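Local atomic coordinates of alpha-11 giardin (Giardia intestinalis, PDB entry 2II2), a protein that belongs to the annexin family, binds calcium and probably acidic phospholipids, and is thought to help the parasite attach to the intestinal mucosa through its cytoskeleton. Residues M69-D74 with A256-G261; N248-Y253 with S290-K295; H143-E148 with L181-T186; A15-K20 with A54-C59. All blocks are in the same frame, centred on the assembly; numbering follows the deposited sequence. Where two conformers were deposited one is given.

Interaction 1 of 4, residues M69-D74 with A256-G261; sequences MALGWD and AARITG
Van der Waals packing joins Leu-71 and Gly-72 to Gly-261 and Arg-258, where helices 64-73 and 249-263 of the all-helical annexin fold run side by side, their axes 13° apart and 8.4 Å at closest approach. Leu-71 makes most of the side-chain contact. Its chi1 of -69° directs the chain at helix 249-263, and the extended chi2 (175°) carries CD1 on to 3.8 Å from Arg-258 CA. At the base of the side chain, Leu-71 CB rests 4.1 Å from Gly-261 CA.

Backbone packing follows beside it. Gly-72 and Gly-261 let main chain meet main chain, their CA atoms 4.3 Å apart, and Gly-72 CA lies 4.0 Å from Gly-261 O.

The polar bonds here serve each segment and its own neighbours. Thr-260 OG1 donates to Ala-256 O at 2.7 Å, while the backbone N of the same threonine reaches that oxygen from the opposite face of the carbonyl plane. Thr-260 OG1 also pairs with Trp-306 NE1. Arg-258 NE forms a salt bridge with Asp-99 OD2.

The contact is buried: helix 76-89 packs on Leu-71 and Arg-258, helix 298-306 on Ala-257 and Thr-260, and helix 52-59 on Met-69 and Trp-73.

Interaction 2 of 4, residues N248-Y253 with S290-K295; sequences NDDMAY and SKEANK
Lys-295 lies across one face of the Tyr-253 ring, its CD almost over the middle, 3.8 Å from the ring centroid and 7° off the normal: a CH-pi contact. Nearer the backbone, Lys-295 CB sits 3.7 Å from Tyr-253 CE2, so the aliphatic chain runs over the ring from rim to centre. A bend at the last torsion (chi4 65°) turns the ammonium past the ring to Asp-250, where Lys-295 NZ meets Asp-250 OD1 at 3.1 Å nearly in line with the C-O bond. At the phenol end, Ser-290 N donates to Tyr-253 OH over 2.9 Å.

Two further bonds hold the ammonium. Lys-295 NZ reaches Glu-292 OE1 at 2.8 Å, from above the carboxylate plane, and also donates to Asn-294 OD1. Shared by two carboxylates, it probably offsets the repulsion between Asp-250 and Glu-292. A water ties the segments together again, donating to Asp-249 OD2 and Glu-292 OE2 and bonding to Ser-290 OG.

Behind these groups, Ser-290 OG accepts from Glu-292 N in an ST turn, while Asn-248 OD1 caps the helix start at Met-251 N.

Within the annexin domain, the contact pins the loop between helices 280-287 and 298-306 to the first turn of helix 249-263. Arg-287 of helix 280-287 forms a salt bridge with Asp-249, and Pro-64 of helix 64-73 packs on Tyr-253 and Lys-295.

Interaction 3 of 4, residues H143-E148 with L181-T186; sequences HLAIRE and LIITST
Two helix ends of the all-helical annexin fold meet here, the C-terminal turn of helix 137-147 and that of helix 175-184. Ile-183 carries the packing with its branch methyl: CG2, anti to the backbone N, comes 3.6 Å from Leu-144 O. The same methyl, Ile-183 CG2, lies 4.2 Å from Ala-145 CA, while the other arm of the isoleucine brings CD1 to 4.4 Å from Ala-145 CB.

One residue on, Thr-184 and Glu-148 run alongside one another in the same direction, with Thr-184 CG2 3.8 Å from Glu-148 CB. The bend at chi2 (-76°) of the glutamate brings OE1 to the same methyl. The carboxylate has its polar partner in Arg-180, one turn earlier on helix 175-184, whose backbone O also accepts from Thr-184 OG1.

A single water spans the two chain segments, giving one hydrogen to Glu-148 O at 2.8 Å and the other to Ile-183 O at 2.9 Å. Arg-109 adds a further donor to Glu-148 O and also binds Ala-145 O.

Cohesion between these helix ends therefore rests on van der Waals packing of methyls plus one water bridge; the positive charge of Arg-109 probably also offsets the negative end of the helix 137-147 dipole.

Interaction 4 of 4, residues A15-K20 with A54-C59; sequences AILEAK and AFLKKC
Leu-17 has CG anti to its carbonyl carbon (chi1 -69°), which points the leucine at helix 52-59, where the chi1 of Phe-55 (-176°) swings the ring out to meet it. Leu-17 CD1 lies 3.8 Å from Phe-55 CD2, approaching the ring at a slant, and the other methyl, Leu-17 CD2, packs 4.0 Å from Leu-56 CG. Glu-18 comes to the rim of the same ring: its CG lies near the ring plane, 4.0 Å from Phe-55 CZ, with the carboxylate turned 78° to the ring and its OE2 salt-bridged to Lys-14.

Cys-59 packs between Leu-17 and the Phe-55 ring. Its SG stands over one ring face, offset toward the rim, and touches Leu-17 CB at 3.8 Å. Closer still, Cys-59 CB lies 3.3 Å from Leu-17 O.

A polar link comes from Lys-20, the first residue past helix 9-18 to leave helical geometry, with positive phi in a Schellman motif. Its chain passes alongside Cys-59 O and bends at the end to donate from Lys-20 NZ to Cys-59 O over 3.1 Å. Through a water, NZ also reaches Lys-58 O, weakly.

Ile-60, which binds calcium in another structure of this protein but carries no ion here, also touches Leu-17. Helix 22-29 packs on Leu-17 through Leu-25, and helix 64-73 covers Leu-56 with Met-69 and Trp-73.

Along the chain, interaction 4 closes first; interaction 1 then joins helix 64-73 to the distant helix 249-263, and interaction 3 falls between its two segments. Interactions 1 and 2 share helix 249-263, with centres 15 Å apart, and their segments alternate in sequence. Interaction 4 touches interaction 1 through consecutive helices 52-59 and 64-73, where Ala-70 packs on Lys-57. Interaction 3 stands apart, its centre 41 Å from that of interaction 4, on the opposite side of the chain's centre. Early and late helices are thus brought together around helix 64-73, near Ile-60 and Glu-66, residues that bind calcium in another structure of the protein, while interaction 3 joins helices 137-147 and 175-184 at the other side.

Interaction 1 of 4, residues M69-D74 with A256-G261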
loop_
_atom_site.group_PDB
_atom_site.type_symbol
_atom_site.label_atom_id
_atom_site.label_comp_id
_atom_site.label_asym_id
_atom_site.label_seq_id
_atom_site.Cartn_x
_atom_site.Cartn_y
_atom_site.Cartn_z
ATOM N N MET A 69 0.066 12.830 5.566
ATOM C CA MET A 69 1.202 13.632 6.011
ATOM C C MET A 69 2.084 12.890 7.025
ATOM O O MET A 69 3.340 12.902 6.929
ATOM C CB MET A 69 0.710 14.957 6.601
ATOM C CG MET A 69 0.365 16.004 5.596
ATOM S SD MET A 69 1.883 16.530 4.758
ATOM C CE MET A 69 1.244 17.626 3.488
ATOM N N ALA A 70 1.443 12.247 8.006
ATOM C CA ALA A 70 2.200 11.522 9.018
ATOM C C ALA A 70 2.945 10.326 8.457
ATOM O O ALA A 70 4.064 10.051 8.881
ATOM C CB ALA A 70 1.313 11.101 10.180
ATOM N N LEU A 71 2.311 9.620 7.515
ATOM C CA LEU A 71 2.991 8.518 6.861
ATOM C C LEU A 71 4.071 9.020 5.906
ATOM O O LEU A 71 5.205 8.517 5.922
ATOM C CB LEU A 71 1.988 7.633 6.111
ATOM C CG LEU A 71 1.017 6.801 6.950
ATOM C CD1 LEU A 71 0.033 6.094 6.035
ATOM C CD2 LEU A 71 1.736 5.783 7.868
ATOM N N GLY A 72 3.730 10.026 5.102
ATOM C CA GLY A 72 4.657 10.535 4.095
ATOM C C GLY A 72 5.908 11.171 4.709
ATOM O O GLY A 72 6.998 11.045 4.152
ATOM N N TRP A 73 5.774 11.847 5.849
ATOM C CA TRP A 73 6.939 12.444 6.525
ATOM C C TRP A 73 7.847 11.449 7.245
ATOM O O TRP A 73 8.968 11.789 7.588
ATOM C CB TRP A 73 6.473 13.527 7.516
ATOM C CG TRP A 73 6.355 14.857 6.894
ATOM C CD1 TRP A 73 5.239 15.474 6.403
ATOM C CD2 TRP A 73 7.435 15.754 6.676
ATOM N NE1 TRP A 73 5.571 16.717 5.907
ATOM C CE2 TRP A 73 6.912 16.915 6.063
ATOM C CE3 TRP A 73 8.807 15.706 6.968
ATOM C CZ2 TRP A 73 7.712 18.019 5.717
ATOM C CZ3 TRP A 73 9.603 16.818 6.625
ATOM C CH2 TRP A 73 9.052 17.940 5.996
ATOM N N ASP A 74 7.336 10.249 7.529
ATOM C CA ASP A 74 8.117 9.270 8.289
ATOM C C ASP A 74 9.084 8.513 7.370
ATOM O O ASP A 74 8.983 8.584 6.138
ATOM C CB ASP A 74 7.147 8.259 8.933
ATOM C CG ASP A 74 7.721 7.564 10.173
ATOM O OD1 ASP A 74 8.911 7.759 10.512
ATOM O OD2 ASP A 74 6.928 6.834 10.810
ATOM N N ALA A 256 -6.435 5.616 0.063
ATOM C CA ALA A 256 -5.618 6.447 -0.798
ATOM C C ALA A 256 -4.494 7.129 -0.003
ATOM O O ALA A 256 -3.386 7.289 -0.501
ATOM C CB ALA A 256 -6.474 7.452 -1.518
ATOM N N ALA A 257 -4.806 7.565 1.225
ATOM C CA ALA A 257 -3.809 8.194 2.081
ATOM C C ALA A 257 -2.671 7.220 2.388
ATOM O O ALA A 257 -1.492 7.584 2.319
ATOM C CB ALA A 257 -4.452 8.705 3.360
ATOM N N ARG A 258 -3.014 5.978 2.731
ATOM C CA ARG A 258 -1.984 4.997 3.052
ATOM C C ARG A 258 -1.108 4.632 1.859
ATOM O O ARG A 258 0.119 4.600 1.967
ATOM C CB ARG A 258 -2.642 3.760 3.631
ATOM C CG ARG A 258 -1.679 2.640 3.915
ATOM C CD ARG A 258 -2.350 1.392 4.476
ATOM N NE ARG A 258 -3.305 0.783 3.557
ATOM C CZ ARG A 258 -4.617 0.732 3.742
ATOM N NH1 ARG A 258 -5.216 1.330 4.779
ATOM N NH2 ARG A 258 -5.343 0.086 2.856
ATOM N N ILE A 259 -1.760 4.328 0.735
ATOM C CA ILE A 259 -1.052 3.960 -0.482
ATOM C C ILE A 259 -0.114 5.095 -0.902
ATOM O O ILE A 259 1.053 4.857 -1.259
ATOM C CB ILE A 259 -2.058 3.604 -1.577
ATOM C CG1 ILE A 259 -2.843 2.358 -1.188
ATOM C CG2 ILE A 259 -1.347 3.427 -2.913
ATOM C CD1 ILE A 259 -4.177 2.212 -1.908
ATOM N N THR A 260 -0.618 6.327 -0.878
ATOM C CA THR A 260 0.218 7.470 -1.216
ATOM C C THR A 260 1.383 7.629 -0.245
ATOM O O THR A 260 2.522 7.793 -0.649
ATOM C CB THR A 260 -0.652 8.753 -1.192
ATOM O OG1 THR A 260 -1.694 8.642 -2.170
ATOM C CG2 THR A 260 0.152 9.974 -1.480
ATOM N N GLY A 261 1.087 7.605 1.055
ATOM C CA GLY A 261 2.127 7.800 2.047
ATOM C C GLY A 261 3.238 6.769 1.952
ATOM O O GLY A 261 4.425 7.101 2.077
#

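Interaction 2 of 4, residues N248-Y253 with S290-K295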
loop_
_atom_site.group_PDB
_atom_site.type_symbol
_atom_site.label_atom_id
_atom_site.label_comp_id
_atom_site.label_asym_id
_atom_site.label_seq_id
_atom_site.Cartn_x
_atom_site.Cartn_y
_atom_site.Cartn_z
ATOM N N ASN A 248 -17.537 4.331 -0.389
ATOM C CA ASN A 248 -17.513 4.924 0.937
ATOM C C ASN A 248 -16.324 5.867 1.041
ATOM O O ASN A 248 -15.157 5.425 0.939
ATOM C CB ASN A 248 -17.358 3.827 1.980
ATOM C CG ASN A 248 -17.417 4.387 3.369
ATOM O OD1 ASN A 248 -16.404 4.774 3.920
ATOM N ND2 ASN A 248 -18.627 4.568 3.891
ATOM N N ASP A 249 -16.600 7.159 1.233
ATOM C CA ASP A 249 -15.502 8.132 1.269
ATOM C C ASP A 249 -14.499 7.874 2.389
ATOM O O ASP A 249 -13.294 7.993 2.189
ATOM C CB ASP A 249 -16.018 9.568 1.405
ATOM C CG ASP A 249 -16.428 10.205 0.081
ATOM O OD1 ASP A 249 -16.322 9.556 -0.982
ATOM O OD2 ASP A 249 -16.821 11.395 0.119
ATOM N N ASP A 250 -14.973 7.521 3.572
ATOM C CA ASP A 250 -14.031 7.318 4.664
ATOM C C ASP A 250 -13.022 6.259 4.272
ATOM O O ASP A 250 -11.780 6.422 4.440
ATOM C CB ASP A 250 -14.768 6.921 5.938
ATOM C CG ASP A 250 -15.462 8.082 6.601
ATOM O OD1 ASP A 250 -15.313 9.240 6.181
ATOM O OD2 ASP A 250 -16.192 7.827 7.569
ATOM N N MET A 251 -13.526 5.167 3.699
ATOM C CA MET A 251 -12.615 4.089 3.276
ATOM C C MET A 251 -11.736 4.481 2.078
ATOM O O MET A 251 -10.535 4.195 2.057
ATOM C CB MET A 251 -13.393 2.816 2.956
ATOM C CG MET A 251 -14.127 2.267 4.169
ATOM S SD MET A 251 -15.100 0.788 3.794
ATOM C CE MET A 251 -13.779 -0.374 3.353
ATOM N N ALA A 252 -12.344 5.118 1.077
ATOM C CA ALA A 252 -11.579 5.476 -0.120
ATOM C C ALA A 252 -10.419 6.412 0.258
ATOM O O ALA A 252 -9.290 6.241 -0.215
ATOM C CB ALA A 252 -12.476 6.172 -1.095
ATOM N N TYR A 253 -10.686 7.401 1.107
ATOM C CA TYR A 253 -9.662 8.358 1.461
ATOM C C TYR A 253 -8.618 7.737 2.383
ATOM O O TYR A 253 -7.414 8.014 2.239
ATOM C CB TYR A 253 -10.266 9.590 2.147
ATOM C CG TYR A 253 -10.925 10.588 1.228
ATOM C CD1 TYR A 253 -12.138 10.274 0.586
ATOM C CD2 TYR A 253 -10.382 11.871 1.049
ATOM C CE1 TYR A 253 -12.772 11.195 -0.242
ATOM C CE2 TYR A 253 -11.037 12.817 0.211
ATOM C CZ TYR A 253 -12.231 12.458 -0.400
ATOM O OH TYR A 253 -12.857 13.360 -1.222
ATOM N N SER A 290 -14.249 15.937 -1.395
ATOM C CA SER A 290 -15.039 16.102 -0.167
ATOM C C SER A 290 -14.909 17.464 0.493
ATOM O O SER A 290 -13.815 18.048 0.486
ATOM C CB SER A 290 -14.650 15.023 0.835
ATOM O OG SER A 290 -15.343 15.220 2.057
ATOM N N LYS A 291 -16.005 17.947 1.086
ATOM C CA LYS A 291 -15.989 19.197 1.853
ATOM C C LYS A 291 -15.744 18.962 3.349
ATOM O O LYS A 291 -15.684 19.924 4.125
ATOM C CB LYS A 291 -17.315 19.952 1.679
ATOM C CG LYS A 291 -18.506 19.327 2.422
ATOM C CD LYS A 291 -19.830 19.982 2.066
ATOM C CE LYS A 291 -20.916 19.621 3.070
ATOM N NZ LYS A 291 -22.269 20.066 2.618
ATOM N N GLU A 292 -15.652 17.701 3.759
ATOM C CA GLU A 292 -15.413 17.385 5.159
ATOM C C GLU A 292 -14.045 17.930 5.529
ATOM O O GLU A 292 -13.071 17.782 4.763
ATOM C CB GLU A 292 -15.483 15.879 5.402
ATOM C CG GLU A 292 -16.866 15.254 5.265
ATOM C CD GLU A 292 -16.827 13.752 5.456
ATOM O OE1 GLU A 292 -16.080 13.288 6.347
ATOM O OE2 GLU A 292 -17.545 13.023 4.726
ATOM N N ALA A 293 -13.977 18.559 6.700
ATOM C CA ALA A 293 -12.751 19.243 7.119
ATOM C C ALA A 293 -11.492 18.375 7.025
ATOM O O ALA A 293 -10.444 18.844 6.565
ATOM C CB ALA A 293 -12.914 19.808 8.547
ATOM N N ASN A 294 -11.598 17.109 7.442
ATOM C CA ASN A 294 -10.405 16.254 7.477
ATOM C C ASN A 294 -10.075 15.626 6.138
ATOM O O ASN A 294 -9.117 14.844 6.041
ATOM C CB ASN A 294 -10.455 15.195 8.583
ATOM C CG ASN A 294 -11.496 14.118 8.349
ATOM O OD1 ASN A 294 -12.189 14.083 7.322
ATOM N ND2 ASN A 294 -11.619 13.209 9.330
ATOM N N LYS A 295 -10.871 15.977 5.123
ATOM C CA LYS A 295 -10.644 15.506 3.754
ATOM C C LYS A 295 -10.385 16.603 2.750
ATOM O O LYS A 295 -9.865 16.325 1.674
ATOM C CB LYS A 295 -11.827 14.661 3.267
ATOM C CG LYS A 295 -11.942 13.358 4.019
ATOM C CD LYS A 295 -13.199 12.617 3.665
ATOM C CE LYS A 295 -13.452 11.421 4.580
ATOM N NZ LYS A 295 -13.701 11.874 5.987
HETATM O O HOH W 1 -16.973 13.075 2.133
#

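Interaction 3 of 4, residues H143-E148 with L181-T186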
loop_
_atom_site.group_PDB
_atom_site.type_symbol
_atom_site.label_atom_id
_atom_site.label_comp_id
_atom_site.label_asym_id
_atom_site.label_seq_id
_atom_site.Cartn_x
_atom_site.Cartn_y
_atom_site.Cartn_z
ATOM N N HIS A 143 0.398 -14.689 5.561
ATOM C CA HIS A 143 1.408 -15.621 6.051
ATOM C C HIS A 143 2.447 -15.962 4.981
ATOM O O HIS A 143 3.659 -15.966 5.228
ATOM C CB HIS A 143 0.755 -16.923 6.518
ATOM C CG HIS A 143 0.025 -16.811 7.818
ATOM N ND1 HIS A 143 0.478 -17.423 8.967
ATOM C CD2 HIS A 143 -1.142 -16.202 8.143
ATOM C CE1 HIS A 143 -0.391 -17.201 9.943
ATOM N NE2 HIS A 143 -1.385 -16.467 9.471
ATOM N N LEU A 144 1.973 -16.322 3.791
ATOM C CA LEU A 144 2.907 -16.788 2.766
ATOM C C LEU A 144 3.784 -15.660 2.232
ATOM O O LEU A 144 4.942 -15.888 1.886
ATOM C CB LEU A 144 2.222 -17.559 1.629
ATOM C CG LEU A 144 1.505 -18.844 2.061
ATOM C CD1 LEU A 144 0.917 -19.558 0.842
ATOM C CD2 LEU A 144 2.382 -19.779 2.882
ATOM N N ALA A 145 3.263 -14.435 2.207
ATOM C CA ALA A 145 4.068 -13.295 1.780
ATOM C C ALA A 145 5.350 -13.169 2.595
ATOM O O ALA A 145 6.404 -12.818 2.064
ATOM C CB ALA A 145 3.269 -11.986 1.886
ATOM N N ILE A 146 5.258 -13.420 3.892
ATOM C CA ILE A 146 6.425 -13.260 4.734
ATOM C C ILE A 146 7.253 -14.544 4.892
ATOM O O ILE A 146 8.419 -14.474 5.247
ATOM C CB ILE A 146 6.107 -12.516 6.064
ATOM C CG1 ILE A 146 5.209 -13.352 6.972
ATOM C CG2 ILE A 146 5.538 -11.070 5.787
ATOM C CD1 ILE A 146 5.118 -12.780 8.417
ATOM N N ARG A 147 6.673 -15.708 4.591
ATOM C CA ARG A 147 7.363 -16.994 4.742
ATOM C C ARG A 147 8.072 -17.471 3.490
ATOM O O ARG A 147 9.114 -18.113 3.598
ATOM C CB ARG A 147 6.370 -18.067 5.172
ATOM C CG ARG A 147 5.977 -18.021 6.636
ATOM C CD ARG A 147 4.783 -18.914 6.936
ATOM N NE ARG A 147 4.773 -20.184 6.203
ATOM C CZ ARG A 147 3.683 -20.925 5.992
ATOM N NH1 ARG A 147 2.488 -20.540 6.454
ATOM N NH2 ARG A 147 3.777 -22.059 5.306
ATOM N N GLU A 148 7.498 -17.203 2.317
ATOM C CA GLU A 148 7.919 -17.900 1.106
ATOM C C GLU A 148 8.735 -17.035 0.172
ATOM O O GLU A 148 8.474 -15.837 0.022
ATOM C CB GLU A 148 6.689 -18.407 0.351
ATOM C CG GLU A 148 5.891 -19.464 1.094
ATOM C CD GLU A 148 6.566 -20.816 1.053
ATOM O OE1 GLU A 148 7.464 -21.000 0.205
ATOM O OE2 GLU A 148 6.188 -21.693 1.855
ATOM N N LEU A 181 1.040 -20.295 -5.500
ATOM C CA LEU A 181 1.505 -20.136 -6.888
ATOM C C LEU A 181 1.943 -18.710 -7.182
ATOM O O LEU A 181 3.066 -18.473 -7.675
ATOM C CB LEU A 181 0.438 -20.607 -7.860
ATOM C CG LEU A 181 0.791 -20.708 -9.352
ATOM C CD1 LEU A 181 -0.184 -21.647 -10.021
ATOM C CD2 LEU A 181 0.762 -19.350 -10.055
ATOM N N ILE A 182 1.074 -17.766 -6.836
ATOM C CA ILE A 182 1.369 -16.370 -7.150
ATOM C C ILE A 182 2.566 -15.848 -6.348
ATOM O O ILE A 182 3.500 -15.268 -6.906
ATOM C CB ILE A 182 0.137 -15.497 -6.899
ATOM C CG1 ILE A 182 -0.994 -15.859 -7.864
ATOM C CG2 ILE A 182 0.469 -14.036 -7.082
ATOM C CD1 ILE A 182 -2.333 -15.258 -7.510
ATOM N N ILE A 183 2.537 -16.076 -5.033
ATOM C CA ILE A 183 3.570 -15.536 -4.148
ATOM C C ILE A 183 4.976 -16.090 -4.395
ATOM O O ILE A 183 5.966 -15.385 -4.137
ATOM C CB ILE A 183 3.188 -15.730 -2.632
ATOM C CG1 ILE A 183 1.978 -14.891 -2.238
ATOM C CG2 ILE A 183 4.414 -15.580 -1.701
ATOM C CD1 ILE A 183 2.261 -13.438 -2.142
ATOM N N THR A 184 5.062 -17.325 -4.888
ATOM C CA THR A 184 6.365 -17.942 -5.106
ATOM C C THR A 184 6.844 -17.855 -6.545
ATOM O O THR A 184 7.912 -18.378 -6.856
ATOM C CB THR A 184 6.389 -19.437 -4.682
ATOM O OG1 THR A 184 5.494 -20.191 -5.506
ATOM C CG2 THR A 184 6.017 -19.630 -3.213
ATOM N N SER A 185 6.103 -17.197 -7.429
ATOM C CA SER A 185 6.526 -17.099 -8.826
ATOM C C SER A 185 7.608 -16.077 -8.980
ATOM O O SER A 185 7.505 -14.976 -8.443
ATOM C CB SER A 185 5.366 -16.675 -9.737
ATOM O OG SER A 185 4.325 -17.634 -9.808
ATOM N N THR A 186 8.616 -16.415 -9.780
ATOM C CA THR A 186 9.530 -15.377 -10.221
ATOM C C THR A 186 8.823 -14.433 -11.204
ATOM O O THR A 186 7.843 -14.816 -11.852
ATOM C CB THR A 186 10.774 -15.956 -10.910
ATOM O OG1 THR A 186 10.363 -16.600 -12.120
ATOM C CG2 THR A 186 11.508 -16.928 -10.011
HETATM O O HOH W 2 7.633 -14.245 -2.103
#

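Interaction 4 of 4, residues A15-K20 with A54-C59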
loop_
_atom_site.group_PDB
_atom_site.type_symbol
_atom_site.label_atom_id
_atom_site.label_comp_id
_atom_site.label_asym_id
_atom_site.label_seq_id
_atom_site.Cartn_x
_atom_site.Cartn_y
_atom_site.Cartn_z
ATOM N N ALA A 15 5.483 27.305 12.479
ATOM C CA ALA A 15 4.418 28.289 12.371
ATOM C C ALA A 15 3.234 27.795 11.524
ATOM O O ALA A 15 2.062 28.070 11.845
ATOM C CB ALA A 15 4.957 29.598 11.824
ATOM N N ILE A 16 3.539 27.111 10.420
ATOM C CA ILE A 16 2.488 26.507 9.585
ATOM C C ILE A 16 1.628 25.554 10.420
ATOM O O ILE A 16 0.394 25.578 10.351
ATOM C CB ILE A 16 3.125 25.753 8.405
ATOM C CG1 ILE A 16 3.656 26.740 7.362
ATOM C CG2 ILE A 16 2.136 24.813 7.741
ATOM C CD1 ILE A 16 4.527 26.106 6.293
ATOM N N LEU A 17 2.306 24.724 11.205
ATOM C CA LEU A 17 1.597 23.753 12.021
ATOM C C LEU A 17 0.765 24.414 13.125
ATOM O O LEU A 17 -0.421 24.052 13.334
ATOM C CB LEU A 17 2.590 22.712 12.560
ATOM C CG LEU A 17 3.173 21.760 11.496
ATOM C CD1 LEU A 17 4.325 20.936 12.082
ATOM C CD2 LEU A 17 2.117 20.843 10.876
ATOM N N GLU A 18 1.367 25.425 13.778
ATOM C CA GLU A 18 0.636 26.144 14.813
ATOM C C GLU A 18 -0.597 26.868 14.277
ATOM O O GLU A 18 -1.564 27.060 15.009
ATOM C CB GLU A 18 1.572 27.090 15.578
ATOM C CG GLU A 18 2.569 26.303 16.416
ATOM C CD GLU A 18 3.747 27.119 16.924
ATOM O OE1 GLU A 18 4.015 28.226 16.410
ATOM O OE2 GLU A 18 4.411 26.625 17.855
ATOM N N ALA A 19 -0.561 27.267 13.002
ATOM C CA ALA A 19 -1.698 27.916 12.359
ATOM C C ALA A 19 -2.694 26.902 11.790
ATOM O O ALA A 19 -3.761 27.296 11.279
ATOM C CB ALA A 19 -1.221 28.853 11.256
ATOM N N LYS A 20 -2.357 25.603 11.858
ATOM C CA LYS A 20 -3.146 24.547 11.248
ATOM C C LYS A 20 -3.348 24.828 9.759
ATOM O O LYS A 20 -4.408 24.526 9.196
ATOM C CB LYS A 20 -4.468 24.332 11.983
ATOM C CG LYS A 20 -4.318 24.201 13.481
ATOM C CD LYS A 20 -5.636 23.861 14.146
ATOM C CE LYS A 20 -5.532 23.936 15.659
ATOM N NZ LYS A 20 -4.509 23.010 16.235
ATOM N N ALA A 54 4.778 13.594 15.874
ATOM C CA ALA A 54 3.786 13.741 16.919
ATOM C C ALA A 54 3.249 15.175 16.981
ATOM O O ALA A 54 2.079 15.401 17.216
ATOM C CB ALA A 54 4.369 13.320 18.279
ATOM N N PHE A 55 4.139 16.142 16.776
ATOM C CA PHE A 55 3.724 17.543 16.775
ATOM C C PHE A 55 2.805 17.826 15.597
ATOM O O PHE A 55 1.808 18.487 15.754
ATOM C CB PHE A 55 4.943 18.460 16.762
ATOM C CG PHE A 55 4.612 19.931 16.860
ATOM C CD1 PHE A 55 4.029 20.444 18.013
ATOM C CD2 PHE A 55 4.920 20.810 15.821
ATOM C CE1 PHE A 55 3.715 21.787 18.123
ATOM C CE2 PHE A 55 4.605 22.163 15.916
ATOM C CZ PHE A 55 4.018 22.667 17.069
ATOM N N LEU A 56 3.150 17.313 14.415
ATOM C CA LEU A 56 2.258 17.425 13.258
ATOM C C LEU A 56 0.866 16.864 13.601
ATOM O O LEU A 56 -0.139 17.509 13.337
ATOM C CB LEU A 56 2.885 16.756 12.041
ATOM C CG LEU A 56 2.116 16.826 10.719
ATOM C CD1 LEU A 56 3.061 16.701 9.553
ATOM C CD2 LEU A 56 1.054 15.741 10.647
ATOM N N LYS A 57 0.828 15.687 14.233
ATOM C CA LYS A 57 -0.455 15.074 14.571
ATOM C C LYS A 57 -1.202 15.886 15.626
ATOM O O LYS A 57 -2.432 15.940 15.595
ATOM C CB LYS A 57 -0.242 13.641 15.037
ATOM C CG LYS A 57 0.132 12.655 13.952
ATOM C CD LYS A 57 0.222 11.252 14.542
ATOM C CE LYS A 57 0.835 10.235 13.599
ATOM N NZ LYS A 57 1.177 8.971 14.313
ATOM N N LYS A 58 -0.464 16.512 16.545
ATOM C CA LYS A 58 -1.067 17.339 17.585
ATOM C C LYS A 58 -1.719 18.587 16.999
ATOM O O LYS A 58 -2.718 19.071 17.518
ATOM C CB LYS A 58 -0.024 17.730 18.636
ATOM C CG LYS A 58 -0.606 18.338 19.918
ATOM C CD LYS A 58 0.483 18.872 20.844
ATOM C CE LYS A 58 -0.075 19.564 22.085
ATOM N NZ LYS A 58 -1.004 20.714 21.800
ATOM N N CYS A 59 -1.139 19.102 15.918
ATOM C CA CYS A 59 -1.600 20.343 15.302
ATOM C C CYS A 59 -2.705 20.131 14.267
ATOM O O CYS A 59 -3.599 20.968 14.135
ATOM C CB CYS A 59 -0.413 21.039 14.640
ATOM S SG CYS A 59 0.763 21.746 15.804
HETATM O O HOH W 3 -3.351 21.757 18.457
#